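Local coordinates for protein acyl-coenzyme A oxidase 3 (Yarrowia lipolytica, PDB 5YS9) that oxidises fatty acyl-CoA to trans-2-enoyl-CoA with molecular oxygen, using FAD and releasing hydrogen peroxide, in peroxisomal beta-oxidation, at residues Cys159-Glu164 with Ala196-Ile201; Leu174-Thr179 with Thr211-Arg216; Cys329-Phe334 with Thr343-Tyr348. All blocks are in the same frame, centred on the assembly; numbering follows the deposited sequence.

Contact 1: residues Cys159-Glu164 with Ala196-Ile201. With FAD (flavin-adenine dinucleotide), chain C.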
loop_
_atom_site.group_PDB
_atom_site.type_symbol
_atom_site.label_atom_id
_atom_site.label_comp_id
_atom_site.label_asym_id
_atom_site.label_seq_id
_atom_site.Cartn_x
_atom_site.Cartn_y
_atom_site.Cartn_z
ATOM N N CYS A 159 12.257 -28.092 -0.904
ATOM C CA CYS A 159 11.262 -27.046 -0.818
ATOM C C CYS A 159 10.084 -27.638 0.008
ATOM O O CYS A 159 10.171 -28.789 0.508
ATOM C CB CYS A 159 10.839 -26.629 -2.244
ATOM S SG CYS A 159 9.973 -27.928 -3.180
ATOM N N PHE A 160 9.061 -26.827 0.210
ATOM C CA PHE A 160 8.018 -27.100 1.166
ATOM C C PHE A 160 6.696 -26.991 0.444
ATOM O O PHE A 160 6.284 -25.906 0.078
ATOM C CB PHE A 160 8.150 -26.020 2.237
ATOM C CG PHE A 160 7.297 -26.213 3.444
ATOM C CD1 PHE A 160 7.748 -26.952 4.506
ATOM C CD2 PHE A 160 6.075 -25.589 3.543
ATOM C CE1 PHE A 160 6.980 -27.103 5.632
ATOM C CE2 PHE A 160 5.298 -25.738 4.660
ATOM C CZ PHE A 160 5.754 -26.495 5.708
ATOM N N ALA A 161 6.005 -28.105 0.276
ATOM C CA ALA A 161 4.820 -28.089 -0.547
ATOM C C ALA A 161 3.585 -28.403 0.255
ATOM O O ALA A 161 3.207 -29.541 0.417
ATOM C CB ALA A 161 4.976 -29.065 -1.694
ATOM N N MET A 162 2.940 -27.356 0.723
ATOM C CA MET A 162 1.747 -27.499 1.504
ATOM C C MET A 162 0.603 -26.846 0.776
ATOM O O MET A 162 -0.410 -27.458 0.511
ATOM C CB MET A 162 1.973 -26.841 2.847
ATOM C CG MET A 162 0.771 -26.742 3.738
ATOM S SD MET A 162 1.193 -25.672 5.101
ATOM C CE MET A 162 1.784 -26.870 6.263
ATOM N N THR A 163 0.802 -25.604 0.394
ATOM C CA THR A 163 -0.248 -24.837 -0.228
ATOM C C THR A 163 -0.688 -25.422 -1.557
ATOM O O THR A 163 0.113 -25.886 -2.344
ATOM C CB THR A 163 0.167 -23.377 -0.390
ATOM O OG1 THR A 163 0.389 -22.825 0.897
ATOM C CG2 THR A 163 -0.907 -22.603 -1.050
ATOM N N GLU A 164 -1.991 -25.394 -1.777
ATOM C CA GLU A 164 -2.574 -25.875 -3.010
ATOM C C GLU A 164 -3.339 -24.737 -3.598
ATOM O O GLU A 164 -3.668 -23.768 -2.936
ATOM C CB GLU A 164 -3.516 -27.077 -2.772
ATOM C CG GLU A 164 -2.762 -28.384 -2.632
ATOM C CD GLU A 164 -3.587 -29.562 -2.096
ATOM O OE1 GLU A 164 -4.848 -29.420 -1.967
ATOM O OE2 GLU A 164 -2.942 -30.622 -1.769
ATOM N N ALA A 196 -6.156 -29.122 -6.770
ATOM C CA ALA A 196 -5.295 -29.545 -5.687
ATOM C C ALA A 196 -3.837 -29.455 -6.087
ATOM O O ALA A 196 -2.975 -29.994 -5.428
ATOM C CB ALA A 196 -5.649 -30.944 -5.226
ATOM N N THR A 197 -3.571 -28.798 -7.201
ATOM C CA THR A 197 -2.205 -28.582 -7.620
ATOM C C THR A 197 -1.501 -27.772 -6.552
ATOM O O THR A 197 -1.996 -26.747 -6.124
ATOM C CB THR A 197 -2.167 -27.778 -8.937
ATOM O OG1 THR A 197 -2.757 -28.537 -9.986
ATOM C CG2 THR A 197 -0.771 -27.436 -9.333
ATOM N N LYS A 198 -0.326 -28.222 -6.145
ATOM C CA LYS A 198 0.507 -27.455 -5.256
ATOM C C LYS A 198 0.819 -26.099 -5.932
ATOM O O LYS A 198 0.895 -26.013 -7.206
ATOM C CB LYS A 198 1.787 -28.181 -4.870
ATOM C CG LYS A 198 1.611 -29.485 -4.129
ATOM C CD LYS A 198 0.812 -29.311 -2.838
ATOM C CE LYS A 198 0.845 -30.544 -1.936
ATOM N NZ LYS A 198 -0.031 -30.403 -0.732
ATOM N N TRP A 199 0.900 -25.064 -5.084
ATOM C CA TRP A 199 0.929 -23.697 -5.547
ATOM C C TRP A 199 1.730 -22.846 -4.621
ATOM O O TRP A 199 1.729 -23.072 -3.428
ATOM C CB TRP A 199 -0.499 -23.121 -5.669
ATOM C CG TRP A 199 -0.578 -22.069 -6.782
ATOM C CD1 TRP A 199 -0.448 -20.714 -6.645
ATOM C CD2 TRP A 199 -0.717 -22.302 -8.183
ATOM N NE1 TRP A 199 -0.505 -20.092 -7.877
ATOM C CE2 TRP A 199 -0.697 -21.048 -8.834
ATOM C CE3 TRP A 199 -0.880 -23.446 -8.957
ATOM C CZ2 TRP A 199 -0.855 -20.916 -10.223
ATOM C CZ3 TRP A 199 -1.023 -23.304 -10.361
ATOM C CH2 TRP A 199 -1.009 -22.059 -10.960
ATOM N N TRP A 200 2.381 -21.840 -5.198
ATOM C CA TRP A 200 3.327 -20.944 -4.534
ATOM C C TRP A 200 4.555 -21.626 -3.905
ATOM O O TRP A 200 5.165 -21.066 -2.972
ATOM C CB TRP A 200 2.636 -20.043 -3.485
ATOM C CG TRP A 200 1.655 -19.124 -4.032
ATOM C CD1 TRP A 200 0.367 -18.993 -3.664
ATOM C CD2 TRP A 200 1.890 -18.156 -5.048
ATOM N NE1 TRP A 200 -0.245 -18.012 -4.422
ATOM C CE2 TRP A 200 0.682 -17.501 -5.291
ATOM C CE3 TRP A 200 3.004 -17.791 -5.792
ATOM C CZ2 TRP A 200 0.563 -16.503 -6.256
ATOM C CZ3 TRP A 200 2.869 -16.789 -6.757
ATOM C CH2 TRP A 200 1.670 -16.177 -6.975
ATOM N N ILE A 201 4.958 -22.789 -4.427
ATOM C CA ILE A 201 6.094 -23.534 -3.818
ATOM C C ILE A 201 7.451 -22.899 -4.230
ATOM O O ILE A 201 7.966 -23.114 -5.368
ATOM C CB ILE A 201 6.095 -25.052 -4.172
ATOM C CG1 ILE A 201 4.693 -25.662 -4.021
ATOM C CG2 ILE A 201 7.060 -25.801 -3.270
ATOM C CD1 ILE A 201 3.974 -25.341 -2.708
HETATM P PA FAD C . -7.055 -18.394 1.700
HETATM O O1A FAD C . -7.992 -19.080 0.783
HETATM O O2A FAD C . -6.682 -19.010 2.993
HETATM O O5B FAD C . -7.734 -17.009 2.045
HETATM C C5B FAD C . -8.057 -16.097 1.009
HETATM C C4B FAD C . -8.783 -14.887 1.558
HETATM O O4B FAD C . -9.985 -15.302 2.197
HETATM C C3B FAD C . -7.950 -14.194 2.602
HETATM O O3B FAD C . -8.102 -12.795 2.475
HETATM C C2B FAD C . -8.571 -14.586 3.907
HETATM O O2B FAD C . -8.527 -13.484 4.792
HETATM C C1B FAD C . -9.996 -14.931 3.562
HETATM N N9A FAD C . -10.409 -16.029 4.457
HETATM C C8A FAD C . -9.976 -17.296 4.439
HETATM N N7A FAD C . -10.550 -18.007 5.422
HETATM C C5A FAD C . -11.363 -17.191 6.089
HETATM C C6A FAD C . -12.271 -17.300 7.240
HETATM N N6A FAD C . -12.431 -18.462 7.894
HETATM N N1A FAD C . -12.932 -16.196 7.616
HETATM C C2A FAD C . -12.783 -15.031 6.977
HETATM N N3A FAD C . -11.980 -14.863 5.932
HETATM C C4A FAD C . -11.263 -15.886 5.452
HETATM N N1 FAD C . 3.104 -22.026 0.688
HETATM C C2 FAD C . 3.917 -23.074 0.886
HETATM O O2 FAD C . 3.464 -24.095 1.396
HETATM N N3 FAD C . 5.201 -23.070 0.564
HETATM C C4 FAD C . 5.773 -22.020 0.018
HETATM O O4 FAD C . 6.961 -22.052 -0.275
HETATM C C4X FAD C . 4.962 -20.831 -0.237
HETATM N N5 FAD C . 5.487 -19.747 -0.792
HETATM C C5X FAD C . 4.719 -18.681 -1.025
HETATM C C6 FAD C . 5.304 -17.586 -1.609
HETATM C C7 FAD C . 4.560 -16.470 -1.872
HETATM C C7M FAD C . 5.239 -15.290 -2.500
HETATM C C8 FAD C . 3.124 -16.450 -1.521
HETATM C C8M FAD C . 2.291 -15.235 -1.791
HETATM C C9 FAD C . 2.534 -17.545 -0.925
HETATM C C9A FAD C . 3.282 -18.668 -0.666
HETATM N N10 FAD C . 2.711 -19.794 -0.063
HETATM C C10 FAD C . 3.546 -20.896 0.140
HETATM C "C1'" FAD C . 1.291 -19.851 0.283
HETATM C "C2'" FAD C . 0.859 -19.063 1.506
HETATM O "O2'" FAD C . 1.337 -19.742 2.655
HETATM C "C3'" FAD C . -0.667 -18.991 1.516
HETATM O "O3'" FAD C . -1.034 -18.193 0.405
HETATM C "C4'" FAD C . -1.360 -18.398 2.743
HETATM O "O4'" FAD C . -0.930 -18.994 3.959
HETATM C "C5'" FAD C . -2.847 -18.653 2.686
HETATM O "O5'" FAD C . -3.410 -17.960 1.595
HETATM P P FAD C . -4.436 -18.643 0.605
HETATM O O1P FAD C . -3.991 -18.310 -0.764
HETATM O O2P FAD C . -4.622 -20.056 1.016
HETATM O O3P FAD C . -5.778 -17.853 0.897
#
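Glu-164 and Lys-198 meet where the two backbones are bridged, and their side chains run across each other at a slant to form a salt bridge, Lys-198 NZ lying 3.1 Å from Glu-164 OE2. The amine reaches this oxygen from its anti side, 27° out of the carboxylate plane. A bend at chi2 (-58°) brings the lysine chain back over residues 161-164, although its first bond points away from them. There NZ gives a second hydrogen bond, 3.2 Å to Met-162 O, from above the carbonyl plane, and a third goes to Phe-214 O. A long, flexible amine suits a buried site with acceptors on several sides. The other carboxylate oxygen of Glu-164, OE1, takes the backbone N-H of Glu-175, while OE2 also lies doubtfully close to Thr-176 OG1, probably hydrogen-bonded to it. At the other end Ile-201 spreads two branches over small residues, CG2 at 3.6 Å from Cys-159 SG and CD1 at 3.6 Å from Ala-161 CA, a fit for which a branched side chain is apt. Between these ends Trp-199 N bonds Thr-163 O at 3.0 Å. The joined chains form a flavin-binding wall: Phe-160 O accepts a hydrogen bond from FAD N3 at 3.1 Å, Thr-163 OG1 donates one to FAD N1 at 2.8 Å, and one face of the Trp-200 ring is covered, toward its rim, by FAD C8. Around this site, strand 158-161 pairs in parallel with strand 210-219, strand 198-201 runs antiparallel to strand 262-272, and His-433 of the second subunit packs edge-to-face on Trp-199.

Contact 2: residues Leu174-Thr179 with Thr211-Arg216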
loop_
_atom_site.group_PDB
_atom_site.type_symbol
_atom_site.label_atom_id
_atom_site.label_comp_id
_atom_site.label_asym_id
_atom_site.label_seq_id
_atom_site.Cartn_x
_atom_site.Cartn_y
_atom_site.Cartn_z
ATOM N N LEU A 174 -6.528 -29.909 2.749
ATOM C CA LEU A 174 -5.747 -30.251 1.539
ATOM C C LEU A 174 -6.317 -31.481 0.883
ATOM O O LEU A 174 -6.877 -32.334 1.565
ATOM C CB LEU A 174 -4.247 -30.436 1.813
ATOM C CG LEU A 174 -3.533 -29.135 2.227
ATOM C CD1 LEU A 174 -2.118 -29.383 2.757
ATOM C CD2 LEU A 174 -3.495 -28.105 1.093
ATOM N N GLU A 175 -6.182 -31.538 -0.444
ATOM C CA GLU A 175 -6.781 -32.581 -1.266
ATOM C C GLU A 175 -5.751 -33.596 -1.792
ATOM O O GLU A 175 -6.118 -34.661 -2.284
ATOM C CB GLU A 175 -7.553 -31.921 -2.430
ATOM C CG GLU A 175 -8.878 -31.213 -2.091
ATOM C CD GLU A 175 -9.537 -30.633 -3.335
ATOM O OE1 GLU A 175 -9.378 -29.426 -3.609
ATOM O OE2 GLU A 175 -10.194 -31.377 -4.091
ATOM N N THR A 176 -4.458 -33.294 -1.699
ATOM C CA THR A 176 -3.448 -34.224 -2.237
ATOM C C THR A 176 -3.419 -35.448 -1.340
ATOM O O THR A 176 -3.467 -35.317 -0.124
ATOM C CB THR A 176 -2.041 -33.602 -2.345
ATOM O OG1 THR A 176 -2.119 -32.393 -3.111
ATOM C CG2 THR A 176 -1.100 -34.547 -3.068
ATOM N N THR A 177 -3.354 -36.620 -1.958
ATOM C CA THR A 177 -3.490 -37.899 -1.253
ATOM C C THR A 177 -2.241 -38.722 -1.294
ATOM O O THR A 177 -1.505 -38.671 -2.278
ATOM C CB THR A 177 -4.611 -38.776 -1.839
ATOM O OG1 THR A 177 -4.309 -39.146 -3.195
ATOM C CG2 THR A 177 -5.927 -38.072 -1.745
ATOM N N ALA A 178 -2.041 -39.504 -0.229
ATOM C CA ALA A 178 -0.912 -40.403 -0.046
ATOM C C ALA A 178 -1.506 -41.772 0.369
ATOM O O ALA A 178 -1.917 -41.964 1.515
ATOM C CB ALA A 178 0.009 -39.842 1.053
ATOM N N THR A 179 -1.574 -42.714 -0.555
ATOM C CA THR A 179 -2.332 -43.928 -0.317
ATOM C C THR A 179 -1.380 -45.080 -0.047
ATOM O O THR A 179 -0.510 -45.332 -0.872
ATOM C CB THR A 179 -3.242 -44.225 -1.511
ATOM O OG1 THR A 179 -4.150 -43.134 -1.674
ATOM C CG2 THR A 179 -4.061 -45.434 -1.234
ATOM N N THR A 211 10.955 -32.392 -2.197
ATOM C CA THR A 211 9.954 -31.615 -1.484
ATOM C C THR A 211 9.443 -32.344 -0.260
ATOM O O THR A 211 9.533 -33.551 -0.153
ATOM C CB THR A 211 8.768 -31.254 -2.363
ATOM O OG1 THR A 211 7.981 -30.271 -1.712
ATOM C CG2 THR A 211 7.882 -32.437 -2.598
ATOM N N ALA A 212 8.932 -31.556 0.671
ATOM C CA ALA A 212 8.212 -32.060 1.819
ATOM C C ALA A 212 6.744 -31.886 1.421
ATOM O O ALA A 212 6.231 -30.782 1.451
ATOM C CB ALA A 212 8.554 -31.243 3.036
ATOM N N CYS A 213 6.106 -32.968 0.978
ATOM C CA CYS A 213 4.749 -32.903 0.435
ATOM C C CYS A 213 3.711 -33.178 1.532
ATOM O O CYS A 213 3.747 -34.220 2.195
ATOM C CB CYS A 213 4.598 -33.904 -0.708
ATOM S SG CYS A 213 2.956 -33.925 -1.496
ATOM N N PHE A 214 2.801 -32.240 1.708
ATOM C CA PHE A 214 1.684 -32.377 2.628
ATOM C C PHE A 214 0.521 -33.072 1.893
ATOM O O PHE A 214 0.034 -32.549 0.894
ATOM C CB PHE A 214 1.267 -31.002 3.195
ATOM C CG PHE A 214 2.245 -30.450 4.190
ATOM C CD1 PHE A 214 3.489 -29.956 3.776
ATOM C CD2 PHE A 214 1.947 -30.416 5.556
ATOM C CE1 PHE A 214 4.417 -29.468 4.698
ATOM C CE2 PHE A 214 2.880 -29.915 6.492
ATOM C CZ PHE A 214 4.114 -29.447 6.058
ATOM N N ALA A 215 0.119 -34.245 2.378
ATOM C CA ALA A 215 -0.964 -35.033 1.790
ATOM C C ALA A 215 -1.830 -35.744 2.830
ATOM O O ALA A 215 -1.378 -36.039 3.921
ATOM C CB ALA A 215 -0.406 -36.041 0.809
ATOM N N ARG A 216 -3.077 -36.024 2.473
ATOM C CA ARG A 216 -3.952 -36.789 3.335
ATOM C C ARG A 216 -3.473 -38.218 3.388
ATOM O O ARG A 216 -3.263 -38.830 2.366
ATOM C CB ARG A 216 -5.371 -36.794 2.793
ATOM C CG ARG A 216 -5.839 -35.504 2.168
ATOM C CD ARG A 216 -7.342 -35.388 2.306
ATOM N NE ARG A 216 -7.734 -35.489 3.696
ATOM C CZ ARG A 216 -7.987 -34.455 4.477
ATOM N NH1 ARG A 216 -8.320 -34.649 5.727
ATOM N NH2 ARG A 216 -7.899 -33.232 4.008
#
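Arg-216 turns its guanidinium edge-on to the carbonyl of Leu-174, and NH2 donates a nearly straight hydrogen bond to Leu-174 O, 2.8 Å long with an angle of 161° at the hydrogen. The oxygen lies in the guanidinium plane and the nitrogen in the carbonyl plane, an in-plane meeting that helps hold the guanidinium flat. A bend at chi3 (56°) folds the arginine chain back round this oxygen, with CD only 3.2 Å from Leu-174 O. Arginine suits the place because its several N-H groups can serve different partners: NE makes a salt bridge with Asp-223, and NH2 also bonds Ala-172 O. On the backbone, Arg-216 N gives a 2.7 Å bond to Thr-176 O, while Arg-216 O receives Ala-178 N at 2.9 Å. Arg-216 is thus bonded to the residues on both sides of Thr-177, the pattern of a parallel bridge, here in the mixed beta-sheet of the middle domain of the acyl-CoA dehydrogenase fold. The short segments 177-179 and 211-216 lie 70° apart in direction, and the pairing goes on past them, with Ala-178 also bonded to Leu-218. Thr-177 and Arg-216 project to the same face of the sheet. Ala-178 and Ala-215 instead point toward the opposite segment, where their two small methyls fit together, CB to CB 3.8 Å. Further back, Leu-174 and Phe-214 cross obliquely: the leucine CD1 rests 3.8 Å from Phe-214 CB, against the root of the aromatic side chain, while the ring turns off to pack on Val-226 and Ile-228 of strand 222-232.

Contact 3: residues Cys329-Phe334 with Thr343-Tyr348. With FAD (flavin-adenine dinucleotide), chain D.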
loop_
_atom_site.group_PDB
_atom_site.type_symbol
_atom_site.label_atom_id
_atom_site.label_comp_id
_atom_site.label_asym_id
_atom_site.label_seq_id
_atom_site.Cartn_x
_atom_site.Cartn_y
_atom_site.Cartn_z
ATOM N N CYS A 329 14.528 16.348 7.451
ATOM C CA CYS A 329 15.366 17.303 8.195
ATOM C C CYS A 329 16.031 18.312 7.287
ATOM O O CYS A 329 16.432 19.401 7.743
ATOM C CB CYS A 329 16.416 16.588 9.049
ATOM S SG CYS A 329 15.677 15.616 10.421
ATOM N N VAL A 330 16.149 17.942 6.021
ATOM C CA VAL A 330 16.763 18.795 5.030
ATOM C C VAL A 330 15.825 19.385 3.991
ATOM O O VAL A 330 16.193 20.318 3.320
ATOM C CB VAL A 330 17.929 18.087 4.319
ATOM C CG1 VAL A 330 18.781 17.347 5.318
ATOM C CG2 VAL A 330 17.439 17.157 3.233
ATOM N N ARG A 331 14.618 18.857 3.860
ATOM C CA ARG A 331 13.750 19.295 2.781
ATOM C C ARG A 331 12.918 20.502 3.148
ATOM O O ARG A 331 12.175 20.474 4.091
ATOM C CB ARG A 331 12.852 18.164 2.311
ATOM C CG ARG A 331 11.741 18.599 1.374
ATOM C CD ARG A 331 12.232 18.912 -0.020
ATOM N NE ARG A 331 11.119 19.122 -0.925
ATOM C CZ ARG A 331 11.201 19.087 -2.244
ATOM N NH1 ARG A 331 12.350 18.857 -2.827
ATOM N NH2 ARG A 331 10.125 19.277 -2.972
ATOM N N ARG A 332 13.038 21.560 2.370
ATOM C CA ARG A 332 12.307 22.768 2.650
ATOM C C ARG A 332 11.231 22.955 1.605
ATOM O O ARG A 332 11.505 22.915 0.430
ATOM C CB ARG A 332 13.242 23.970 2.616
ATOM C CG ARG A 332 14.224 24.076 3.758
ATOM C CD ARG A 332 14.986 25.387 3.673
ATOM N NE ARG A 332 16.081 25.482 4.632
ATOM C CZ ARG A 332 15.985 26.054 5.820
ATOM N NH1 ARG A 332 14.844 26.579 6.212
ATOM N NH2 ARG A 332 17.028 26.092 6.615
ATOM N N GLN A 333 9.996 23.107 2.044
ATOM C CA GLN A 333 8.926 23.537 1.172
ATOM C C GLN A 333 7.983 24.506 1.873
ATOM O O GLN A 333 7.420 24.189 2.898
ATOM C CB GLN A 333 8.176 22.332 0.618
ATOM C CG GLN A 333 7.482 22.600 -0.696
ATOM C CD GLN A 333 8.370 22.419 -1.902
ATOM O OE1 GLN A 333 7.886 22.263 -3.007
ATOM N NE2 GLN A 333 9.664 22.432 -1.695
ATOM N N PHE A 334 7.834 25.694 1.316
ATOM C CA PHE A 334 6.857 26.678 1.766
ATOM C C PHE A 334 7.419 27.504 2.907
ATOM O O PHE A 334 8.201 27.018 3.705
ATOM C CB PHE A 334 5.555 26.018 2.200
ATOM C CG PHE A 334 4.722 25.528 1.070
ATOM C CD1 PHE A 334 4.131 26.409 0.205
ATOM C CD2 PHE A 334 4.534 24.181 0.873
ATOM C CE1 PHE A 334 3.368 25.958 -0.841
ATOM C CE2 PHE A 334 3.775 23.724 -0.172
ATOM C CZ PHE A 334 3.189 24.615 -1.031
ATOM N N THR A 343 10.483 26.684 5.297
ATOM C CA THR A 343 10.532 25.792 6.428
ATOM C C THR A 343 10.890 24.381 6.000
ATOM O O THR A 343 10.379 23.885 5.012
ATOM C CB THR A 343 9.168 25.793 7.143
ATOM O OG1 THR A 343 8.837 27.125 7.524
ATOM C CG2 THR A 343 9.191 24.940 8.363
ATOM N N LYS A 344 11.763 23.737 6.759
ATOM C CA LYS A 344 12.016 22.322 6.606
ATOM C C LYS A 344 10.773 21.585 7.049
ATOM O O LYS A 344 10.195 21.918 8.058
ATOM C CB LYS A 344 13.200 21.886 7.469
ATOM C CG LYS A 344 14.438 22.749 7.351
ATOM C CD LYS A 344 15.258 22.677 8.612
ATOM C CE LYS A 344 16.737 22.742 8.320
ATOM N NZ LYS A 344 17.512 21.873 9.243
ATOM N N ILE A 345 10.386 20.559 6.315
ATOM C CA ILE A 345 9.136 19.874 6.582
ATOM C C ILE A 345 9.116 19.231 7.964
ATOM O O ILE A 345 8.072 19.089 8.572
ATOM C CB ILE A 345 8.740 18.884 5.470
ATOM C CG1 ILE A 345 9.873 17.922 5.146
ATOM C CG2 ILE A 345 8.325 19.647 4.232
ATOM C CD1 ILE A 345 9.468 16.801 4.228
ATOM N N ILE A 346 10.283 18.864 8.460
ATOM C CA ILE A 346 10.391 18.278 9.772
ATOM C C ILE A 346 9.855 19.261 10.797
ATOM O O ILE A 346 9.310 18.864 11.805
ATOM C CB ILE A 346 11.839 17.903 10.112
ATOM C CG1 ILE A 346 11.889 17.011 11.337
ATOM C CG2 ILE A 346 12.674 19.139 10.368
ATOM C CD1 ILE A 346 11.058 15.761 11.227
ATOM N N ASP A 347 10.065 20.542 10.558
ATOM C CA ASP A 347 9.547 21.596 11.420
ATOM C C ASP A 347 8.027 21.774 11.474
ATOM O O ASP A 347 7.516 22.306 12.429
ATOM C CB ASP A 347 10.267 22.907 11.169
ATOM C CG ASP A 347 11.640 22.911 11.744
ATOM O OD1 ASP A 347 11.814 22.300 12.802
ATOM O OD2 ASP A 347 12.542 23.508 11.137
ATOM N N TYR A 348 7.316 21.382 10.431
ATOM C CA TYR A 348 5.858 21.384 10.458
ATOM C C TYR A 348 5.289 20.385 11.447
ATOM O O TYR A 348 5.717 19.257 11.500
ATOM C CB TYR A 348 5.293 21.055 9.084
ATOM C CG TYR A 348 5.552 22.098 8.046
ATOM C CD1 TYR A 348 5.356 23.429 8.320
ATOM C CD2 TYR A 348 5.997 21.749 6.794
ATOM C CE1 TYR A 348 5.594 24.385 7.372
ATOM C CE2 TYR A 348 6.238 22.699 5.840
ATOM C CZ TYR A 348 6.034 24.015 6.137
ATOM O OH TYR A 348 6.272 24.963 5.190
HETATM P PA FAD D . 7.027 18.423 -1.649
HETATM O O1A FAD D . 6.105 19.443 -2.200
HETATM O O2A FAD D . 8.327 18.812 -1.062
HETATM O O5B FAD D . 6.335 17.562 -0.526
HETATM C C5B FAD D . 7.097 16.490 0.009
HETATM C C4B FAD D . 6.446 16.031 1.285
HETATM O O4B FAD D . 6.446 17.110 2.210
HETATM C C3B FAD D . 5.008 15.692 0.988
HETATM O O3B FAD D . 4.648 14.491 1.641
HETATM C C2B FAD D . 4.219 16.806 1.603
HETATM O O2B FAD D . 2.993 16.301 2.117
HETATM C C1B FAD D . 5.134 17.344 2.679
HETATM N N9A FAD D . 4.854 18.780 2.727
HETATM C C8A FAD D . 5.240 19.680 1.819
HETATM N N7A FAD D . 4.785 20.901 2.153
HETATM C C5A FAD D . 4.082 20.787 3.285
HETATM C C6A FAD D . 3.328 21.689 4.172
HETATM N N6A FAD D . 3.228 23.007 3.922
HETATM N N1A FAD D . 2.745 21.150 5.248
HETATM C C2A FAD D . 2.836 19.844 5.515
HETATM N N3A FAD D . 3.497 18.965 4.760
HETATM C C4A FAD D . 4.125 19.377 3.652
HETATM N N1 FAD D . 5.937 17.438 -12.718
HETATM C C2 FAD D . 5.853 18.086 -13.888
HETATM O O2 FAD D . 5.936 19.308 -13.883
HETATM N N3 FAD D . 5.668 17.472 -15.048
HETATM C C4 FAD D . 5.560 16.165 -15.131
HETATM O O4 FAD D . 5.395 15.632 -16.218
HETATM C C4X FAD D . 5.644 15.371 -13.904
HETATM N N5 FAD D . 5.540 14.042 -13.922
HETATM C C5X FAD D . 5.632 13.341 -12.790
HETATM C C6 FAD D . 5.542 11.968 -12.857
HETATM C C7 FAD D . 5.637 11.225 -11.708
HETATM C C7M FAD D . 5.525 9.736 -11.782
HETATM C C8 FAD D . 5.842 11.904 -10.413
HETATM C C8M FAD D . 5.944 11.104 -9.157
HETATM C C9 FAD D . 5.927 13.275 -10.346
HETATM C C9A FAD D . 5.837 14.025 -11.494
HETATM N N10 FAD D . 5.927 15.424 -11.446
HETATM C C10 FAD D . 5.845 16.110 -12.653
HETATM C "C1'" FAD D . 6.143 16.162 -10.201
HETATM C "C2'" FAD D . 4.992 16.090 -9.196
HETATM O "O2'" FAD D . 3.971 17.016 -9.550
HETATM C "C3'" FAD D . 5.496 16.378 -7.781
HETATM O "O3'" FAD D . 6.068 15.188 -7.281
HETATM C "C4'" FAD D . 4.432 16.812 -6.786
HETATM O "O4'" FAD D . 3.522 17.681 -7.444
HETATM C "C5'" FAD D . 5.005 17.611 -5.625
HETATM O "O5'" FAD D . 5.647 16.843 -4.620
HETATM P P FAD D . 7.150 17.175 -4.208
HETATM O O1P FAD D . 8.030 16.050 -4.595
HETATM O O2P FAD D . 7.463 18.529 -4.707
HETATM O O3P FAD D . 7.192 17.170 -2.624
#
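Tyr-348 pushes its hydroxyl into the backbone of the opposite segment, OH donating to Gln-333 O over 2.7 Å and in the carbonyl plane, and this end of the contact is tightly packed. Next to it Ile-345 N bonds Arg-331 O at 2.9 Å, and Thr-343 N bonds Phe-334 O at 2.8 Å. Branched Ile-345 and Ile-346 fill the buried side, the first against the aliphatic part of Arg-331, the second against Cys-329. The contact shapes the loop between helices 300-330 and 349-385 of the helical C-alpha1 domain, with Tyr-348 at the N-cap of the second helix. That loop holds the FAD: NE and NH2, on one edge of the Arg-331 guanidinium, converge on a single phosphate oxygen, FAD O2A, at 2.8 and 2.7 Å, and the cationic arginine suits the anionic diphosphate. The Tyr-348 ring lies with one face toward the adenine. On the looser, partly exposed side, Lys-344 passes over one face of the Arg-332 guanidinium, its CG above the centre. The charged ends are 5.0 Å apart, Arg-332 NH2 to Lys-344 NZ, and each has other partners: NZ bonds Cys-329 O, whereas Arg-332 pairs with Glu-22 and bonds Glu-342 O.

From the N terminus, residues 159-164 open contact 1 and residues 174-179 open contact 2 before either is completed. The chain then returns at 196-201 to close the first loop and at 211-216 to close the second, so the two cross, their centres about 10 Å apart, and tie neighbouring strands of one middle-domain sheet together. Contact 3 comes later in series and closes only a short loop between two long helices of the C-alpha1 domain, its centre about 49 Å from that of contact 1. The dimer relates these distant sites: the FAD at contact 1 is also bonded by Arg-331 of the second subunit, and that at contact 3 by Thr-163 of the second subunit.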